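Thermotoga maritima TmcAL (Thermotoga maritima, PDB 5Y0T) belongs to the HIGH nucleotidyl transferase family of the HUP clan and binds adenosine-5'-rp-alpha-thio-triphosphate. Local coordinates at residues A[86-91]-A[332-337]; A[351-354]-A[360-363]. All coordinates share one frame; numbering follows the deposited sequence.

Contact 1: A[86-91]-A[332-337]; sequences AVCVLD and KGPQYI. With EDO (1,2-ethanediol), chain G.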
loop_
_atom_site.group_PDB
_atom_site.type_symbol
_atom_site.label_atom_id
_atom_site.label_comp_id
_atom_site.label_asym_id
_atom_site.label_seq_id
_atom_site.Cartn_x
_atom_site.Cartn_y
_atom_site.Cartn_z
ATOM N N ALA A 86 7.918 13.343 23.377
ATOM C CA ALA A 86 9.249 13.886 23.536
ATOM C C ALA A 86 9.640 14.094 24.997
ATOM O O ALA A 86 10.753 13.765 25.403
ATOM C CB ALA A 86 9.356 15.210 22.765
ATOM N N VAL A 87 8.731 14.659 25.787
ATOM C CA VAL A 87 9.003 14.870 27.211
ATOM C C VAL A 87 9.083 13.509 27.937
ATOM O O VAL A 87 9.913 13.314 28.828
ATOM C CB VAL A 87 7.925 15.797 27.846
ATOM C CG1 VAL A 87 8.048 15.868 29.366
ATOM C CG2 VAL A 87 8.028 17.205 27.248
ATOM N N CYS A 88 8.255 12.544 27.545
ATOM C CA CYS A 88 8.352 11.223 28.184
ATOM C C CYS A 88 9.734 10.585 27.968
ATOM O O CYS A 88 10.303 10.007 28.895
ATOM C CB CYS A 88 7.270 10.268 27.665
ATOM S SG CYS A 88 5.627 10.529 28.337
ATOM N N VAL A 89 10.266 10.698 26.755
ATOM C CA VAL A 89 11.577 10.130 26.455
ATOM C C VAL A 89 12.660 10.850 27.264
ATOM O O VAL A 89 13.505 10.213 27.892
ATOM C CB VAL A 89 11.946 10.239 24.957
ATOM C CG1 VAL A 89 13.394 9.818 24.736
ATOM C CG2 VAL A 89 11.013 9.372 24.063
ATOM N N LEU A 90 12.658 12.176 27.217
ATOM C CA LEU A 90 13.647 12.928 27.996
ATOM C C LEU A 90 13.553 12.612 29.488
ATOM O O LEU A 90 14.560 12.321 30.135
ATOM C CB LEU A 90 13.474 14.428 27.760
ATOM C CG LEU A 90 13.861 14.818 26.333
ATOM C CD1 LEU A 90 13.694 16.325 26.097
ATOM C CD2 LEU A 90 15.296 14.385 26.016
ATOM N N ASP A 91 12.345 12.676 30.036
ATOM C CA ASP A 91 12.162 12.356 31.441
ATOM C C ASP A 91 12.602 10.913 31.766
ATOM O O ASP A 91 13.127 10.649 32.841
ATOM C CB ASP A 91 10.706 12.561 31.844
ATOM C CG ASP A 91 10.466 12.242 33.304
ATOM O OD1 ASP A 91 10.798 13.095 34.148
ATOM O OD2 ASP A 91 9.952 11.143 33.592
ATOM N N LYS A 332 0.233 5.674 28.056
ATOM C CA LYS A 332 1.410 5.056 28.676
ATOM C C LYS A 332 2.744 5.620 28.169
ATOM O O LYS A 332 3.792 5.427 28.796
ATOM C CB LYS A 332 1.384 3.543 28.442
ATOM C CG LYS A 332 0.107 2.847 28.934
ATOM C CD LYS A 332 0.302 1.317 28.962
ATOM C CE LYS A 332 -0.901 0.600 29.579
ATOM N NZ LYS A 332 -0.687 -0.882 29.598
ATOM N N GLY A 333 2.726 6.310 27.039
ATOM C CA GLY A 333 3.958 6.878 26.515
ATOM C C GLY A 333 4.820 5.895 25.744
ATOM O O GLY A 333 4.418 4.747 25.490
ATOM N N PRO A 334 6.020 6.336 25.359
ATOM C CA PRO A 334 7.051 5.492 24.736
ATOM C C PRO A 334 7.480 4.390 25.685
ATOM O O PRO A 334 7.533 4.621 26.899
ATOM C CB PRO A 334 8.207 6.474 24.475
ATOM C CG PRO A 334 8.018 7.535 25.540
ATOM C CD PRO A 334 6.505 7.703 25.607
ATOM N N GLN A 335 7.706 3.190 25.159
ATOM C CA GLN A 335 8.089 2.071 26.000
ATOM C C GLN A 335 9.597 1.789 25.962
ATOM O O GLN A 335 10.064 0.858 26.609
ATOM C CB GLN A 335 7.285 0.825 25.599
ATOM C CG GLN A 335 5.764 1.023 25.777
ATOM C CD GLN A 335 5.382 1.355 27.216
ATOM O OE1 GLN A 335 5.655 0.579 28.123
ATOM N NE2 GLN A 335 4.743 2.516 27.427
ATOM N N TYR A 336 10.364 2.583 25.211
ATOM C CA TYR A 336 11.813 2.343 25.129
ATOM C C TYR A 336 12.537 3.641 24.804
ATOM O O TYR A 336 11.943 4.597 24.288
ATOM C CB TYR A 336 12.161 1.281 24.039
ATOM C CG TYR A 336 11.486 1.610 22.722
ATOM C CD1 TYR A 336 12.057 2.502 21.819
ATOM C CD2 TYR A 336 10.236 1.082 22.416
ATOM C CE1 TYR A 336 11.407 2.843 20.637
ATOM C CE2 TYR A 336 9.587 1.415 21.245
ATOM C CZ TYR A 336 10.168 2.277 20.353
ATOM O OH TYR A 336 9.479 2.603 19.195
ATOM N N ILE A 337 13.823 3.658 25.098
ATOM C CA ILE A 337 14.684 4.736 24.666
ATOM C C ILE A 337 15.587 4.207 23.558
ATOM O O ILE A 337 16.440 3.360 23.811
ATOM C CB ILE A 337 15.542 5.276 25.825
ATOM C CG1 ILE A 337 14.638 5.891 26.904
ATOM C CG2 ILE A 337 16.510 6.325 25.291
ATOM C CD1 ILE A 337 15.310 6.028 28.282
HETATM C C1 EDO G . 6.472 2.272 30.713
HETATM O O1 EDO G . 6.651 1.462 31.891
HETATM C C2 EDO G . 5.368 3.304 30.955
HETATM O O2 EDO G . 4.085 2.748 30.579
#

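Contact 2: A[351-354]-A[360-363]; sequences SLMR and PIVT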
loop_
_atom_site.group_PDB
_atom_site.type_symbol
_atom_site.label_atom_id
_atom_site.label_comp_id
_atom_site.label_asym_id
_atom_site.label_seq_id
_atom_site.Cartn_x
_atom_site.Cartn_y
_atom_site.Cartn_z
ATOM N N SER A 351 26.181 5.871 30.175
ATOM C CA SER A 351 26.441 4.923 31.235
ATOM C C SER A 351 25.571 5.209 32.478
ATOM O O SER A 351 25.025 4.293 33.114
ATOM C CB SER A 351 27.936 4.944 31.584
ATOM O OG SER A 351 28.201 4.111 32.695
ATOM N N LEU A 352 25.422 6.483 32.808
ATOM C CA LEU A 352 24.571 6.864 33.930
ATOM C C LEU A 352 23.095 6.566 33.629
ATOM O O LEU A 352 22.370 6.103 34.501
ATOM C CB LEU A 352 24.746 8.346 34.262
ATOM C CG LEU A 352 24.016 8.780 35.538
ATOM C CD1 LEU A 352 24.543 8.000 36.752
ATOM C CD2 LEU A 352 24.176 10.266 35.770
ATOM N N MET A 353 22.666 6.835 32.398
ATOM C CA MET A 353 21.309 6.490 31.968
ATOM C C MET A 353 21.012 5.017 32.169
ATOM O O MET A 353 19.902 4.659 32.548
ATOM C CB MET A 353 21.082 6.857 30.497
ATOM C CG MET A 353 20.923 8.351 30.262
ATOM S SD MET A 353 20.903 8.759 28.507
ATOM C CE MET A 353 19.613 7.652 27.938
ATOM N N ARG A 354 21.997 4.156 31.928
ATOM C CA ARG A 354 21.744 2.725 32.101
ATOM C C ARG A 354 21.412 2.416 33.552
ATOM O O ARG A 354 20.659 1.482 33.838
ATOM C CB ARG A 354 22.928 1.889 31.627
ATOM C CG ARG A 354 23.142 1.966 30.107
ATOM C CD ARG A 354 24.133 0.910 29.612
ATOM N NE ARG A 354 24.574 1.175 28.241
ATOM C CZ ARG A 354 23.898 0.813 27.150
ATOM N NH1 ARG A 354 24.382 1.090 25.946
ATOM N NH2 ARG A 354 22.737 0.175 27.260
ATOM N N PRO A 360 13.589 0.794 29.077
ATOM C CA PRO A 360 14.681 -0.018 28.519
ATOM C C PRO A 360 15.432 0.755 27.443
ATOM O O PRO A 360 14.804 1.446 26.645
ATOM C CB PRO A 360 13.954 -1.230 27.909
ATOM C CG PRO A 360 12.649 -1.280 28.611
ATOM C CD PRO A 360 12.279 0.152 28.880
ATOM N N ILE A 361 16.753 0.648 27.434
ATOM C CA ILE A 361 17.563 1.348 26.445
ATOM C C ILE A 361 17.923 0.388 25.316
ATOM O O ILE A 361 18.449 -0.697 25.562
ATOM C CB ILE A 361 18.840 1.924 27.096
ATOM C CG1 ILE A 361 18.460 3.048 28.060
ATOM C CG2 ILE A 361 19.814 2.432 26.041
ATOM C CD1 ILE A 361 19.507 3.317 29.122
ATOM N N VAL A 362 17.614 0.781 24.086
ATOM C CA VAL A 362 17.932 -0.024 22.912
ATOM C C VAL A 362 19.088 0.632 22.162
ATOM O O VAL A 362 18.942 1.740 21.662
ATOM C CB VAL A 362 16.705 -0.168 21.967
ATOM C CG1 VAL A 362 17.072 -0.963 20.703
ATOM C CG2 VAL A 362 15.531 -0.819 22.703
ATOM N N THR A 363 20.239 -0.031 22.127
ATOM C CA THR A 363 21.374 0.408 21.305
ATOM C C THR A 363 21.451 -0.520 20.100
ATOM O O THR A 363 21.407 -0.095 18.944
ATOM C CB THR A 363 22.738 0.414 22.075
ATOM O OG1 THR A 363 22.865 -0.773 22.864
ATOM C CG2 THR A 363 22.832 1.616 22.994
HETATM O O HOH W 1 21.107 -1.191 25.030
#

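Contact 1: A[86-91]-A[332-337]
C88 and V89, neighbours on helix 79-92, receive the pyrrolidine ring of P334 between them. The methylene of C88 presses on the CD-CG edge of the ring, CB lying 3.4 Å from P334 CD, tighter than a usual carbon-carbon contact. V89 reaches the ring with a single branch: its chi1 of 172° sets CG2 beside the backbone N, where it meets P334 CG at 3.8 Å. C88 SG lies 4.0 Å from P334 CD and 4.4 Å from G333 CA. The contact is apolar and largely buried. In the fold it sets helix 79-92 against the connection that leads from helix 323-332 into strand 337-343, a strand of the mixed sheet paired antiparallel with strand 66-70. G333 makes the turn out of the helix with a positive phi of 81°, a conformation that glycine adopts readily; P334 follows directly and faces helix 79-92. Behind the proline, Q335 folds back over the turn with its chain bent at chi2 (-59°), and its NE2 donates to G333 O at 3.0 Å. That donor sits well above the carbonyl plane, whereas the acceptor is close to the plane of the Q335 amide. Q387 of helix 381-399 also donates to G333 O, and D380 N binds Q335 OE1, which fixes the amide's rotation. NE2 of Q335 makes a second bond, 3.2 Å to O2 of a 1,2-ethanediol probably taken from the crystallisation liquor; the same hydroxyl gives a weak bond to K332 O. L68 of strand 66-70 touches both V89 and I337.

Contact 2: A[351-354]-A[360-363]
The guanidinium of R354 meets T363 and a water at its edge: T363 CG2 lies near its plane, 3.4 Å from R354 NH1, and the water sits in plane, accepting from R354 NH2 at 3.1 Å. I361 CG2 approaches obliquely, 3.9 Å from R354 NH2. The same water donates to I361 O at 2.8 Å and is hydrogen-bonded to T363 OG1, so one solvent molecule ties the arginine to both a backbone carbonyl and a hydroxyl. An extended chain from CG to NE carries the R354 guanidinium across to T363, the two side chains crossing at about a right angle. I361 points its CB at the helix, and CG1 beside the backbone N (chi1 -68°), with the chain extended at chi2 (158°), carries CD1 there. This terminal CD1 packs against the helix backbone, 3.7 Å from M353 O and 3.8 Å from R354 CA, with M353 CB at 4.1 Å. I339 of strand 337-343 touches both I361 and T363. Apolar packing at I361 thus gives way to a water bridge at the exposed arginine, where helix 346-356 packs on strand 361-362 within the beta-alpha-beta unit formed with strand 337-343.

The two contacts lie about 13 Å apart, centre to centre, on the same side of the chain's centre, and follow one another along the sequence: contact 1 closes at I337, where strand 337-343 begins, and contact 2 opens on the helix after that strand. Strand 361-362 then returns parallel to strand 337-343, so the second segments of both contacts join directly. I337 N lies 2.9 Å from P360 O and I337 O lies 2.8 Å from V362 N, both probable hydrogen bonds. Contact 1 brings an early helix of the chain to the entry of this beta-alpha-beta unit, while contact 2 packs the unit internally, nearer the periphery.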